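Local coordinates for protein transcriptional regulator (Saccharomonospora viridis, PDB 4KWA) that probably represses transcription as a TetR-family DNA-binding regulator, and binds choline in its C-terminal domain, at residues A[14-19]-A[97-101]; A[77-81]-A[186-191]; A[52-57]-A[114-118]; A[66-71]-A[83-87]. All blocks are in the same frame, centred on the assembly; numbering follows the deposited sequence.

Contact 1 of 4, residues A[14-19]-A[97-101]; sequences WRLIAR and DEWSV. With CHT (choline ion), chain E; EDO (1,2-ethanediol), chain D.
The indole of W14 lies under V101, whose CG2 sits 3.9 Å from the centroid of the six-membered ring of W14 and 13° off its normal, a CH-pi contact over the face. The other methyl reaches farther along the same ring, V101 CG1 lying 3.3 Å from W14 CH2. At the rim of the indole, E98 CG comes near the ring plane, while the E98 carboxylate, turned almost perpendicular to the indole, is taken by R66 in a salt bridge. The ring gets there because chi1 of W14 (-177°) sets CG opposite the backbone N.

Helix 2-20 of the TetR-type DNA-binding domain here meets helix 94-109 of the ligand-binding domain, the axes of the two segments 8.1 Å apart and 71° from parallel. The small A18 suits this closeness: A18 CB lies 3.6 Å from D97 CB, and S100 CB rests on the A18 carbonyl oxygen. At the outer edge R19 grips D97 side-on through two nitrogens, both directed at one oxygen, R19 NH1 to D97 OD2 at 2.7 Å and R19 NE to D97 OD2 at 3.1 Å. The NH1 bond uses the syn lone pair of the carboxylate. From the far side of helix 94-109, W99 presents a ring face to choline, with W99 CE2 3.7 Å from methyl carbon C7 of the ligand.

Contact 2 of 4, residues A[77-81]-A[186-191]; sequences ARERL and IEHNIV
R78 NE donates to E187 OE2 at 2.7 Å with an N-H...O angle of 156°, a hydrogen bond that forms part of a salt bridge between helix 77-86 and helix 175-190 of the ligand-binding domain. The carboxylate oxygen lies near the plane of the R78 guanidinium at its edge, and is itself met on the syn side, 25° out of the carboxylate plane. An extended R78 chain from CG to NE spans the gap, whereas E187 bends at chi2 (-54°) to bring its acid group back to meet it. On the R78 side, E79 extends the ion network through a long pairing of E79 OE1 with R78 NH1.

Beneath these charges the contact is aliphatic. L81 and I190 meet tip to tip, L81 CD2 to I190 CD1 at 3.8 Å, and L81 CD2 also approaches I186 CG1 at 4.2 Å. F143 and helix 148-168 pack against L81 and I190. Over 186-190 the helix widens into a pi-type turn, where the carbonyl oxygen of I186 accepts from both I190 N and V191 N. With the axes of the two segments 12.2 Å apart, long side chains do the joining: one short charged bond at a partly exposed rim, its electrostatic share probably weakened by solvent, and a buried, purely aliphatic contact of L81 with I186 and I190.

Contact 3 of 4, residues A[52-57]-A[114-118]; sequences LLEALR and KIRDL
Helix 48-71, which leads out of the DNA-binding region of this TetR-family protein into its ligand-binding domain, runs almost parallel to the start of helix 113-139, 9° between the axes of the two segments. Where they meet, three leucines touch I115 CD1. L56 CD1 presses on I115 CD1 at 3.4 Å, tighter than ordinary van der Waals contact, and the two side chains cross at about a right angle. L53 slides past I115 in the opposite direction, with L53 CD1 3.7 Å from I115 CD1, and L52 CG adds a looser touch.

The leucines belong to the seam where the helix leaving the DNA-binding region packs on the ligand-binding helices. W14 of helix 2-20 and V101 of helix 94-109 close over L56 as well, bringing four helices together at this point.

One turn onward L118 reaches across with its CG anti to the backbone N (chi1 -176°), laying L118 CD1 3.8 Å from the carbonyl oxygen of L53. The same methyl lies over one face of the R57 guanidinium. That group is held from the side by E54: R57 NE to E54 OE1 and R57 NH1 to E54 OE2, both 3.1 Å and nearly straight, the nitrogens coming from above the carboxylate plane. Toward solvent, the aliphatic part of K114 crosses L53, with K114 CB 4.0 Å from L53 CD1.

Contact 4 of 4, residues A[66-71]-A[83-87]; sequences RQVAEL and RLVEL
R66 slides its aliphatic chain past L87 in the opposite direction, R66 CD coming 4.1 Å from L87 CD2. Its bend at chi3 turns the guanidinium to a water at the group's edge, which accepts from R66 NH1 at 2.9 Å and donates to the L87 carbonyl oxygen at 2.7 Å; R66 NH2 pairs instead with E98 of helix 94-109. Next, Q67 lies against both leucines of the opposite segment, Q67 CG 4.0 Å from L87 CD1 and its amide end against L84 CD2. One turn on, E70 bends at chi2 (69°) and brings E70 OE2 to R83 NH2 at 2.9 Å. The salt bridge is close, but as a hydrogen bond it is weak, the N-H...O angle being 118°.

L71 closes the segment from the buried side. L71 CD2 meets L84 CD2 at 3.6 Å with the two chains at about a right angle, and L71 CD1 touches L87 CD1 more loosely. W126 and T129 of helix 113-139 also pack on L84. The E70-R83 pair at the rim and the L71-L84 contact within make this the packing of a helical hairpin, in which helix 48-71 and helix 77-86, successive in the chain, fold against each other in the all-helical regulator.

The four contacts show how a two-domain helical regulator is tied together by a few shared helices. In sequence, contact 4 falls between the two halves of contacts 1 and 3, while contact 2 crosses the others, its segments alternating with theirs. Contacts 1 and 3, centres about 14 Å apart, touch through W14 and L56 and join the DNA-binding part to helices 94-109 and 113-139. Contacts 2 and 4, centres also about 14 Å apart, share helix 77-86. Helix 48-71 carries contacts 3 and 4, centres about 22 Å apart, and the E98-R66 salt bridge links contact 1 to contact 4. A continuous path thus connects the DNA-binding end with the choline-binding domain, consistent with ligand-responsive regulation in this family.

Contact 1 of 4, residues A[14-19]-A[97-101]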
loop_
_atom_site.group_PDB
_atom_site.type_symbol
_atom_site.label_atom_id
_atom_site.label_comp_id
_atom_site.label_asym_id
_atom_site.label_seq_id
_atom_site.Cartn_x
_atom_site.Cartn_y
_atom_site.Cartn_z
ATOM N N TRP A 14 12.570 -5.622 -14.544
ATOM C CA TRP A 14 11.310 -5.008 -14.109
ATOM C C TRP A 14 10.119 -5.930 -14.159
ATOM O O TRP A 14 9.390 -6.129 -13.168
ATOM C CB TRP A 14 10.983 -3.771 -14.970
ATOM C CG TRP A 14 9.720 -3.029 -14.527
ATOM C CD1 TRP A 14 8.420 -3.108 -15.058
ATOM C CD2 TRP A 14 9.658 -2.063 -13.467
ATOM N NE1 TRP A 14 7.589 -2.265 -14.332
ATOM C CE2 TRP A 14 8.330 -1.599 -13.383
ATOM C CE3 TRP A 14 10.601 -1.569 -12.577
ATOM C CZ2 TRP A 14 7.919 -0.634 -12.431
ATOM C CZ3 TRP A 14 10.204 -0.589 -11.626
ATOM C CH2 TRP A 14 8.852 -0.130 -11.580
ATOM N N ARG A 15 10.017 -6.619 -15.295
ATOM C CA ARG A 15 8.958 -7.579 -15.537
ATOM C C ARG A 15 9.016 -8.812 -14.606
ATOM O O ARG A 15 7.993 -9.189 -14.001
ATOM C CB ARG A 15 8.950 -7.939 -17.026
ATOM C CG ARG A 15 7.809 -8.876 -17.433
ATOM C CD ARG A 15 7.794 -9.215 -18.880
ATOM N NE ARG A 15 9.052 -9.653 -19.463
ATOM C CZ ARG A 15 9.819 -8.813 -20.132
ATOM N NH1 ARG A 15 9.440 -7.545 -20.210
ATOM N NH2 ARG A 15 10.948 -9.185 -20.630
ATOM N N LEU A 16 10.231 -9.325 -14.399
ATOM C CA LEU A 16 10.432 -10.436 -13.498
ATOM C C LEU A 16 10.138 -10.058 -12.034
ATOM O O LEU A 16 9.472 -10.809 -11.305
ATOM C CB LEU A 16 11.829 -11.007 -13.691
ATOM C CG LEU A 16 12.217 -11.659 -15.022
ATOM C CD1 LEU A 16 13.664 -12.192 -15.003
ATOM C CD2 LEU A 16 11.198 -12.782 -15.255
ATOM N N ILE A 17 10.570 -8.885 -11.660
ATOM C CA ILE A 17 10.363 -8.376 -10.300
ATOM C C ILE A 17 8.827 -8.187 -10.080
ATOM O O ILE A 17 8.292 -8.542 -9.061
ATOM C CB ILE A 17 11.134 -7.052 -10.117
ATOM C CG1 ILE A 17 12.637 -7.330 -10.005
ATOM C CG2 ILE A 17 10.647 -6.315 -8.844
ATOM C CD1 ILE A 17 13.546 -6.140 -10.167
ATOM N N ALA A 18 8.144 -7.641 -11.072
ATOM C CA ALA A 18 6.686 -7.461 -11.003
ATOM C C ALA A 18 5.924 -8.736 -10.859
ATOM O O ALA A 18 5.032 -8.905 -10.007
ATOM C CB ALA A 18 6.234 -6.738 -12.250
ATOM N N ARG A 19 6.280 -9.721 -11.684
ATOM C CA ARG A 19 5.475 -10.946 -11.706
ATOM C C ARG A 19 5.872 -12.039 -10.738
ATOM O O ARG A 19 5.046 -12.894 -10.389
ATOM C CB ARG A 19 5.488 -11.445 -13.153
ATOM C CG ARG A 19 4.999 -10.328 -14.026
ATOM C CD ARG A 19 4.742 -10.738 -15.442
ATOM N NE ARG A 19 4.356 -9.570 -16.183
ATOM C CZ ARG A 19 4.110 -9.564 -17.498
ATOM N NH1 ARG A 19 3.805 -8.440 -18.117
ATOM N NH2 ARG A 19 4.213 -10.668 -18.201
ATOM N N ASP A 97 1.744 -4.317 -13.722
ATOM C CA ASP A 97 3.121 -4.626 -13.276
ATOM C C ASP A 97 3.723 -3.503 -12.480
ATOM O O ASP A 97 4.447 -3.722 -11.484
ATOM C CB ASP A 97 3.995 -4.940 -14.485
ATOM C CG ASP A 97 3.703 -6.305 -15.102
ATOM O OD1 ASP A 97 3.006 -7.114 -14.519
ATOM O OD2 ASP A 97 4.134 -6.524 -16.236
ATOM N N GLU A 98 3.525 -2.260 -12.932
ATOM C CA GLU A 98 4.042 -1.146 -12.176
ATOM C C GLU A 98 3.490 -1.157 -10.771
ATOM O O GLU A 98 4.251 -1.037 -9.807
ATOM C CB GLU A 98 3.785 0.167 -12.915
ATOM C CG GLU A 98 4.599 0.276 -14.198
ATOM C CD GLU A 98 4.349 1.591 -14.933
ATOM O OE1 GLU A 98 3.473 2.348 -14.518
ATOM O OE2 GLU A 98 5.049 1.906 -15.889
ATOM N N TRP A 99 2.165 -1.406 -10.632
ATOM C CA TRP A 99 1.617 -1.511 -9.319
ATOM C C TRP A 99 2.303 -2.572 -8.512
ATOM O O TRP A 99 2.583 -2.359 -7.342
ATOM C CB TRP A 99 0.092 -1.743 -9.369
ATOM C CG TRP A 99 -0.724 -0.473 -9.485
ATOM C CD1 TRP A 99 -0.994 0.222 -10.590
ATOM C CD2 TRP A 99 -1.248 0.307 -8.383
ATOM N NE1 TRP A 99 -1.705 1.381 -10.289
ATOM C CE2 TRP A 99 -1.882 1.449 -8.932
ATOM C CE3 TRP A 99 -1.239 0.160 -7.005
ATOM C CZ2 TRP A 99 -2.553 2.430 -8.134
ATOM C CZ3 TRP A 99 -1.928 1.132 -6.200
ATOM C CH2 TRP A 99 -2.581 2.253 -6.778
ATOM N N SER A 100 2.516 -3.729 -9.131
ATOM C CA SER A 100 3.170 -4.855 -8.462
ATOM C C SER A 100 4.513 -4.444 -7.881
ATOM O O SER A 100 4.879 -4.874 -6.791
ATOM C CB SER A 100 3.366 -6.054 -9.409
ATOM O OG SER A 100 2.140 -6.625 -9.859
ATOM N N VAL A 101 5.265 -3.640 -8.629
ATOM C CA VAL A 101 6.544 -3.181 -8.201
ATOM C C VAL A 101 6.419 -2.104 -7.112
ATOM O O VAL A 101 7.200 -2.150 -6.136
ATOM C CB VAL A 101 7.338 -2.643 -9.369
ATOM C CG1 VAL A 101 8.624 -1.989 -8.855
ATOM C CG2 VAL A 101 7.603 -3.804 -10.320
HETATM C C4 CHT E . 2.871 6.346 -7.356
HETATM C C5 CHT E . 2.263 5.534 -8.501
HETATM C C6 CHT E . 1.365 3.770 -7.012
HETATM C C7 CHT E . 0.943 3.734 -9.358
HETATM C C8 CHT E . -0.087 5.441 -7.893
HETATM O O6 CHT E . 4.183 6.737 -7.790
HETATM N N1 CHT E . 1.121 4.633 -8.179
HETATM C C1 EDO D . 7.996 -12.816 -18.028
HETATM O O1 EDO D . 9.317 -12.519 -18.744
HETATM C C2 EDO D . 7.965 -12.576 -16.511
HETATM O O2 EDO D . 7.677 -13.651 -15.537
#

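Contact 2 of 4, residues A[77-81]-A[186-191]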
loop_
_atom_site.group_PDB
_atom_site.type_symbol
_atom_site.label_atom_id
_atom_site.label_comp_id
_atom_site.label_asym_id
_atom_site.label_seq_id
_atom_site.Cartn_x
_atom_site.Cartn_y
_atom_site.Cartn_z
ATOM N N ALA A 77 -9.529 21.190 -17.024
ATOM C CA ALA A 77 -8.957 20.504 -15.894
ATOM C C ALA A 77 -9.783 19.275 -15.421
ATOM O O ALA A 77 -9.221 18.354 -14.912
ATOM C CB ALA A 77 -8.694 21.496 -14.733
ATOM N N ARG A 78 -11.098 19.244 -15.626
ATOM C CA ARG A 78 -11.825 18.034 -15.210
ATOM C C ARG A 78 -11.350 16.872 -16.066
ATOM O O ARG A 78 -11.074 15.767 -15.524
ATOM C CB ARG A 78 -13.360 18.137 -15.313
ATOM C CG ARG A 78 -14.060 16.799 -15.014
ATOM C CD ARG A 78 -15.588 16.721 -15.173
ATOM N NE ARG A 78 -15.922 15.307 -15.363
ATOM C CZ ARG A 78 -15.654 14.646 -16.491
ATOM N NH1 ARG A 78 -15.062 15.282 -17.501
ATOM N NH2 ARG A 78 -15.918 13.347 -16.606
ATOM N N GLU A 79 -11.281 17.094 -17.372
ATOM C CA GLU A 79 -10.800 16.024 -18.290
ATOM C C GLU A 79 -9.354 15.666 -17.892
ATOM O O GLU A 79 -9.003 14.497 -17.868
ATOM C CB GLU A 79 -10.848 16.407 -19.779
ATOM C CG GLU A 79 -10.541 15.204 -20.664
ATOM C CD GLU A 79 -11.566 14.048 -20.563
ATOM O OE1 GLU A 79 -12.701 14.249 -20.053
ATOM O OE2 GLU A 79 -11.225 12.917 -20.997
ATOM N N ARG A 80 -8.506 16.663 -17.608
ATOM C CA ARG A 80 -7.149 16.348 -17.210
ATOM C C ARG A 80 -7.085 15.435 -15.970
ATOM O O ARG A 80 -6.380 14.417 -15.955
ATOM C CB ARG A 80 -6.310 17.620 -16.950
ATOM C CG ARG A 80 -5.924 18.410 -18.124
ATOM C CD ARG A 80 -5.067 19.606 -17.730
ATOM N NE ARG A 80 -3.724 19.275 -17.357
ATOM C CZ ARG A 80 -2.715 19.107 -18.218
ATOM N NH1 ARG A 80 -2.940 19.057 -19.534
ATOM N NH2 ARG A 80 -1.475 18.868 -17.778
ATOM N N LEU A 81 -7.808 15.827 -14.924
ATOM C CA LEU A 81 -7.867 15.049 -13.646
ATOM C C LEU A 81 -8.410 13.631 -13.922
ATOM O O LEU A 81 -7.838 12.631 -13.463
ATOM C CB LEU A 81 -8.665 15.816 -12.622
ATOM C CG LEU A 81 -8.519 15.278 -11.221
ATOM C CD1 LEU A 81 -7.081 15.360 -10.728
ATOM C CD2 LEU A 81 -9.480 15.982 -10.254
ATOM N N ILE A 186 -14.356 12.311 -7.569
ATOM C CA ILE A 186 -14.094 13.552 -8.325
ATOM C C ILE A 186 -15.418 14.314 -8.507
ATOM O O ILE A 186 -15.574 15.476 -8.171
ATOM C CB ILE A 186 -13.470 13.252 -9.696
ATOM C CG1 ILE A 186 -12.039 12.733 -9.504
ATOM C CG2 ILE A 186 -13.531 14.465 -10.629
ATOM C CD1 ILE A 186 -11.433 12.160 -10.758
ATOM N N GLU A 187 -16.402 13.625 -9.065
ATOM C CA GLU A 187 -17.665 14.317 -9.319
ATOM C C GLU A 187 -18.330 14.907 -8.047
ATOM O O GLU A 187 -18.986 15.934 -8.161
ATOM C CB GLU A 187 -18.643 13.430 -10.147
ATOM C CG GLU A 187 -18.145 13.061 -11.547
ATOM C CD GLU A 187 -17.733 14.275 -12.404
ATOM O OE1 GLU A 187 -18.568 15.201 -12.535
ATOM O OE2 GLU A 187 -16.592 14.280 -12.973
ATOM N N HIS A 188 -18.223 14.286 -6.876
ATOM C CA HIS A 188 -18.908 14.803 -5.678
ATOM C C HIS A 188 -18.072 15.540 -4.638
ATOM O O HIS A 188 -18.605 16.206 -3.764
ATOM C CB HIS A 188 -19.665 13.657 -5.019
ATOM C CG HIS A 188 -20.629 12.998 -5.949
ATOM N ND1 HIS A 188 -20.658 11.640 -6.157
ATOM C CD2 HIS A 188 -21.507 13.535 -6.835
ATOM C CE1 HIS A 188 -21.568 11.359 -7.072
ATOM N NE2 HIS A 188 -22.093 12.492 -7.502
ATOM N N ASN A 189 -16.754 15.358 -4.689
ATOM C CA ASN A 189 -15.871 16.029 -3.727
ATOM C C ASN A 189 -15.022 17.087 -4.292
ATOM O O ASN A 189 -14.480 17.898 -3.538
ATOM C CB ASN A 189 -14.957 15.042 -3.014
ATOM C CG ASN A 189 -15.696 14.193 -2.017
ATOM O OD1 ASN A 189 -16.413 13.277 -2.378
ATOM N ND2 ASN A 189 -15.481 14.474 -0.760
ATOM N N ILE A 190 -14.791 17.020 -5.606
ATOM C CA ILE A 190 -13.919 17.969 -6.300
ATOM C C ILE A 190 -14.679 18.936 -7.190
ATOM O O ILE A 190 -14.470 20.135 -7.120
ATOM C CB ILE A 190 -12.804 17.272 -7.071
ATOM C CG1 ILE A 190 -12.064 16.256 -6.169
ATOM C CG2 ILE A 190 -11.810 18.252 -7.656
ATOM C CD1 ILE A 190 -10.894 15.559 -6.780
ATOM N N VAL A 191 -15.562 18.417 -8.036
ATOM C CA VAL A 191 -16.298 19.236 -8.977
ATOM C C VAL A 191 -17.292 20.174 -8.283
ATOM O O VAL A 191 -18.031 19.753 -7.363
ATOM C CB VAL A 191 -16.978 18.360 -10.053
ATOM C CG1 VAL A 191 -17.988 19.156 -10.946
ATOM C CG2 VAL A 191 -15.948 17.667 -10.886
#

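Contact 3 of 4, residues A[52-57]-A[114-118]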
loop_
_atom_site.group_PDB
_atom_site.type_symbol
_atom_site.label_atom_id
_atom_site.label_comp_id
_atom_site.label_asym_id
_atom_site.label_seq_id
_atom_site.Cartn_x
_atom_site.Cartn_y
_atom_site.Cartn_z
ATOM N N LEU A 52 17.280 -3.117 -8.918
ATOM C CA LEU A 52 15.968 -2.578 -8.517
ATOM C C LEU A 52 15.979 -1.032 -8.623
ATOM O O LEU A 52 15.092 -0.435 -9.260
ATOM C CB LEU A 52 15.606 -2.969 -7.094
ATOM C CG LEU A 52 14.282 -2.504 -6.451
ATOM C CD1 LEU A 52 13.121 -2.862 -7.332
ATOM C CD2 LEU A 52 14.060 -3.020 -5.063
ATOM N N LEU A 53 17.042 -0.419 -8.087
ATOM C CA LEU A 53 17.078 1.035 -8.084
ATOM C C LEU A 53 17.056 1.567 -9.539
ATOM O O LEU A 53 16.317 2.522 -9.864
ATOM C CB LEU A 53 18.322 1.513 -7.324
ATOM C CG LEU A 53 18.563 2.994 -7.304
ATOM C CD1 LEU A 53 17.537 3.585 -6.385
ATOM C CD2 LEU A 53 20.016 3.212 -6.829
ATOM N N GLU A 54 17.878 0.987 -10.401
ATOM C CA GLU A 54 17.981 1.538 -11.774
ATOM C C GLU A 54 16.771 1.215 -12.634
ATOM O O GLU A 54 16.344 2.005 -13.552
ATOM C CB GLU A 54 19.291 1.066 -12.414
ATOM C CG GLU A 54 20.557 1.579 -11.697
ATOM C CD GLU A 54 20.640 3.121 -11.627
ATOM O OE1 GLU A 54 20.056 3.774 -12.533
ATOM O OE2 GLU A 54 21.297 3.685 -10.695
ATOM N N ALA A 55 16.133 0.086 -12.289
ATOM C CA ALA A 55 14.887 -0.308 -12.986
ATOM C C ALA A 55 13.760 0.647 -12.572
ATOM O O ALA A 55 12.946 1.093 -13.425
ATOM C CB ALA A 55 14.470 -1.772 -12.609
ATOM N N LEU A 56 13.786 1.060 -11.332
ATOM C CA LEU A 56 12.733 1.977 -10.832
ATOM C C LEU A 56 12.967 3.347 -11.517
ATOM O O LEU A 56 12.023 4.012 -11.946
ATOM C CB LEU A 56 12.855 2.187 -9.348
ATOM C CG LEU A 56 12.518 0.982 -8.502
ATOM C CD1 LEU A 56 12.927 1.205 -7.066
ATOM C CD2 LEU A 56 11.038 0.735 -8.562
ATOM N N ARG A 57 14.205 3.776 -11.577
ATOM C CA ARG A 57 14.477 5.066 -12.179
ATOM C C ARG A 57 14.013 5.097 -13.625
ATOM O O ARG A 57 13.358 6.059 -14.078
ATOM C CB ARG A 57 15.958 5.377 -12.114
ATOM C CG ARG A 57 16.322 6.852 -12.328
ATOM C CD ARG A 57 17.823 7.071 -12.405
ATOM N NE ARG A 57 18.596 6.300 -11.412
ATOM C CZ ARG A 57 18.713 6.597 -10.129
ATOM N NH1 ARG A 57 19.503 5.864 -9.345
ATOM N NH2 ARG A 57 18.118 7.678 -9.654
ATOM N N LYS A 114 18.292 4.858 -0.735
ATOM C CA LYS A 114 18.304 5.295 -2.111
ATOM C C LYS A 114 16.915 5.039 -2.718
ATOM O O LYS A 114 16.431 5.879 -3.424
ATOM C CB LYS A 114 19.414 4.700 -2.979
ATOM C CG LYS A 114 20.832 5.121 -2.519
ATOM C CD LYS A 114 21.940 4.726 -3.481
ATOM C CE LYS A 114 22.307 3.247 -3.486
ATOM N NZ LYS A 114 23.574 2.971 -4.255
ATOM N N ILE A 115 16.308 3.895 -2.432
ATOM C CA ILE A 115 15.005 3.561 -2.893
ATOM C C ILE A 115 13.985 4.518 -2.275
ATOM O O ILE A 115 13.125 5.012 -3.011
ATOM C CB ILE A 115 14.612 2.093 -2.615
ATOM C CG1 ILE A 115 15.558 1.106 -3.326
ATOM C CG2 ILE A 115 13.142 1.840 -2.990
ATOM C CD1 ILE A 115 15.402 1.074 -4.801
ATOM N N ARG A 116 14.098 4.782 -0.978
ATOM C CA ARG A 116 13.239 5.701 -0.265
ATOM C C ARG A 116 13.258 7.104 -0.907
ATOM O O ARG A 116 12.197 7.735 -1.103
ATOM C CB ARG A 116 13.646 5.820 1.242
ATOM C CG ARG A 116 12.597 6.507 2.090
ATOM C CD ARG A 116 12.998 7.006 3.490
ATOM N NE ARG A 116 13.373 5.958 4.413
ATOM C CZ ARG A 116 14.586 5.768 4.961
ATOM N NH1 ARG A 116 15.610 6.610 4.760
ATOM N NH2 ARG A 116 14.758 4.733 5.777
ATOM N N ASP A 117 14.450 7.570 -1.248
ATOM C CA ASP A 117 14.640 8.905 -1.859
ATOM C C ASP A 117 14.069 8.938 -3.265
ATOM O O ASP A 117 13.404 9.882 -3.652
ATOM C CB ASP A 117 16.130 9.279 -1.959
ATOM C CG ASP A 117 16.768 9.590 -0.600
ATOM O OD1 ASP A 117 16.026 9.593 0.417
ATOM O OD2 ASP A 117 18.032 9.787 -0.578
ATOM N N LEU A 118 14.297 7.893 -4.053
ATOM C CA LEU A 118 13.733 7.847 -5.346
ATOM C C LEU A 118 12.204 7.812 -5.274
ATOM O O LEU A 118 11.549 8.551 -6.016
ATOM C CB LEU A 118 14.299 6.652 -6.106
ATOM C CG LEU A 118 13.875 6.485 -7.586
ATOM C CD1 LEU A 118 14.882 5.711 -8.360
ATOM C CD2 LEU A 118 12.504 5.806 -7.755
#

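Contact 4 of 4, residues A[66-71]-A[83-87]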
loop_
_atom_site.group_PDB
_atom_site.type_symbol
_atom_site.label_atom_id
_atom_site.label_comp_id
_atom_site.label_asym_id
_atom_site.label_seq_id
_atom_site.Cartn_x
_atom_site.Cartn_y
_atom_site.Cartn_z
ATOM N N ARG A 66 4.724 8.915 -20.475
ATOM C CA ARG A 66 3.399 8.418 -20.828
ATOM C C ARG A 66 2.358 9.508 -20.414
ATOM O O ARG A 66 1.425 9.866 -21.154
ATOM C CB ARG A 66 3.148 7.086 -20.026
ATOM C CG ARG A 66 1.785 6.429 -20.117
ATOM C CD ARG A 66 1.639 5.320 -19.052
ATOM N NE ARG A 66 2.770 4.399 -19.092
ATOM C CZ ARG A 66 3.288 3.773 -18.032
ATOM N NH1 ARG A 66 2.771 3.936 -16.819
ATOM N NH2 ARG A 66 4.326 2.973 -18.191
ATOM N N GLN A 67 2.555 10.040 -19.218
ATOM C CA GLN A 67 1.637 11.013 -18.676
ATOM C C GLN A 67 1.642 12.242 -19.579
ATOM O O GLN A 67 0.584 12.796 -19.981
ATOM C CB GLN A 67 2.080 11.366 -17.265
ATOM C CG GLN A 67 1.222 12.361 -16.586
ATOM C CD GLN A 67 1.797 12.814 -15.314
ATOM O OE1 GLN A 67 1.680 12.152 -14.285
ATOM N NE2 GLN A 67 2.305 14.025 -15.334
ATOM N N VAL A 68 2.852 12.742 -19.848
ATOM C CA VAL A 68 2.947 13.930 -20.750
ATOM C C VAL A 68 2.224 13.749 -22.073
ATOM O O VAL A 68 1.564 14.661 -22.531
ATOM C CB VAL A 68 4.431 14.311 -20.965
ATOM C CG1 VAL A 68 4.639 15.304 -22.085
ATOM C CG2 VAL A 68 4.938 14.832 -19.621
ATOM N N ALA A 69 2.325 12.535 -22.661
ATOM C CA ALA A 69 1.746 12.151 -23.952
ATOM C C ALA A 69 0.225 12.120 -23.884
ATOM O O ALA A 69 -0.454 12.682 -24.724
ATOM C CB ALA A 69 2.243 10.773 -24.390
ATOM N N GLU A 70 -0.285 11.563 -22.796
ATOM C CA GLU A 70 -1.694 11.427 -22.604
ATOM C C GLU A 70 -2.347 12.813 -22.384
ATOM O O GLU A 70 -3.354 13.098 -22.995
ATOM C CB GLU A 70 -1.987 10.484 -21.427
ATOM C CG GLU A 70 -3.470 10.305 -21.080
ATOM C CD GLU A 70 -4.301 9.546 -22.124
ATOM O OE1 GLU A 70 -3.752 9.092 -23.153
ATOM O OE2 GLU A 70 -5.521 9.374 -21.881
ATOM N N LEU A 71 -1.699 13.713 -21.663
ATOM C CA LEU A 71 -2.361 14.983 -21.301
ATOM C C LEU A 71 -2.086 16.194 -22.180
ATOM O O LEU A 71 -2.726 17.221 -21.946
ATOM C CB LEU A 71 -1.884 15.438 -19.938
ATOM C CG LEU A 71 -2.528 14.802 -18.695
ATOM C CD1 LEU A 71 -2.617 13.305 -18.787
ATOM C CD2 LEU A 71 -1.765 15.229 -17.452
ATOM N N ARG A 83 -8.207 11.924 -16.740
ATOM C CA ARG A 83 -7.167 11.162 -17.422
ATOM C C ARG A 83 -6.029 10.763 -16.504
ATOM O O ARG A 83 -5.576 9.669 -16.518
ATOM C CB ARG A 83 -6.588 11.949 -18.557
ATOM C CG ARG A 83 -7.333 11.775 -19.825
ATOM C CD ARG A 83 -7.025 12.905 -20.760
ATOM N NE ARG A 83 -8.024 12.957 -21.791
ATOM C CZ ARG A 83 -7.963 12.279 -22.911
ATOM N NH1 ARG A 83 -8.945 12.401 -23.759
ATOM N NH2 ARG A 83 -6.925 11.512 -23.182
ATOM N N LEU A 84 -5.586 11.701 -15.715
ATOM C CA LEU A 84 -4.562 11.461 -14.715
ATOM C C LEU A 84 -4.890 10.298 -13.825
ATOM O O LEU A 84 -4.010 9.538 -13.525
ATOM C CB LEU A 84 -4.301 12.676 -13.820
ATOM C CG LEU A 84 -3.373 13.704 -14.389
ATOM C CD1 LEU A 84 -3.383 14.974 -13.529
ATOM C CD2 LEU A 84 -1.947 13.097 -14.524
ATOM N N VAL A 85 -6.126 10.218 -13.364
ATOM C CA VAL A 85 -6.576 9.162 -12.475
ATOM C C VAL A 85 -6.655 7.874 -13.249
ATOM O O VAL A 85 -6.169 6.842 -12.754
ATOM C CB VAL A 85 -7.883 9.589 -11.749
ATOM C CG1 VAL A 85 -8.503 8.417 -11.037
ATOM C CG2 VAL A 85 -7.603 10.741 -10.771
ATOM N N GLU A 86 -7.099 7.934 -14.521
ATOM C CA GLU A 86 -7.161 6.765 -15.382
ATOM C C GLU A 86 -5.751 6.077 -15.554
ATOM O O GLU A 86 -5.612 4.829 -15.631
ATOM C CB GLU A 86 -7.766 7.139 -16.758
ATOM C CG GLU A 86 -7.795 5.973 -17.752
ATOM C CD GLU A 86 -8.874 4.934 -17.430
ATOM O OE1 GLU A 86 -9.892 5.268 -16.758
ATOM O OE2 GLU A 86 -8.748 3.766 -17.897
ATOM N N LEU A 87 -4.748 6.911 -15.798
ATOM C CA LEU A 87 -3.338 6.471 -15.889
ATOM C C LEU A 87 -2.816 5.754 -14.627
ATOM O O LEU A 87 -1.810 5.083 -14.675
ATOM C CB LEU A 87 -2.442 7.669 -16.065
ATOM C CG LEU A 87 -2.458 8.311 -17.401
ATOM C CD1 LEU A 87 -1.583 9.541 -17.256
ATOM C CD2 LEU A 87 -1.907 7.307 -18.393
HETATM O O HOH W 1 0.727 5.563 -15.563
#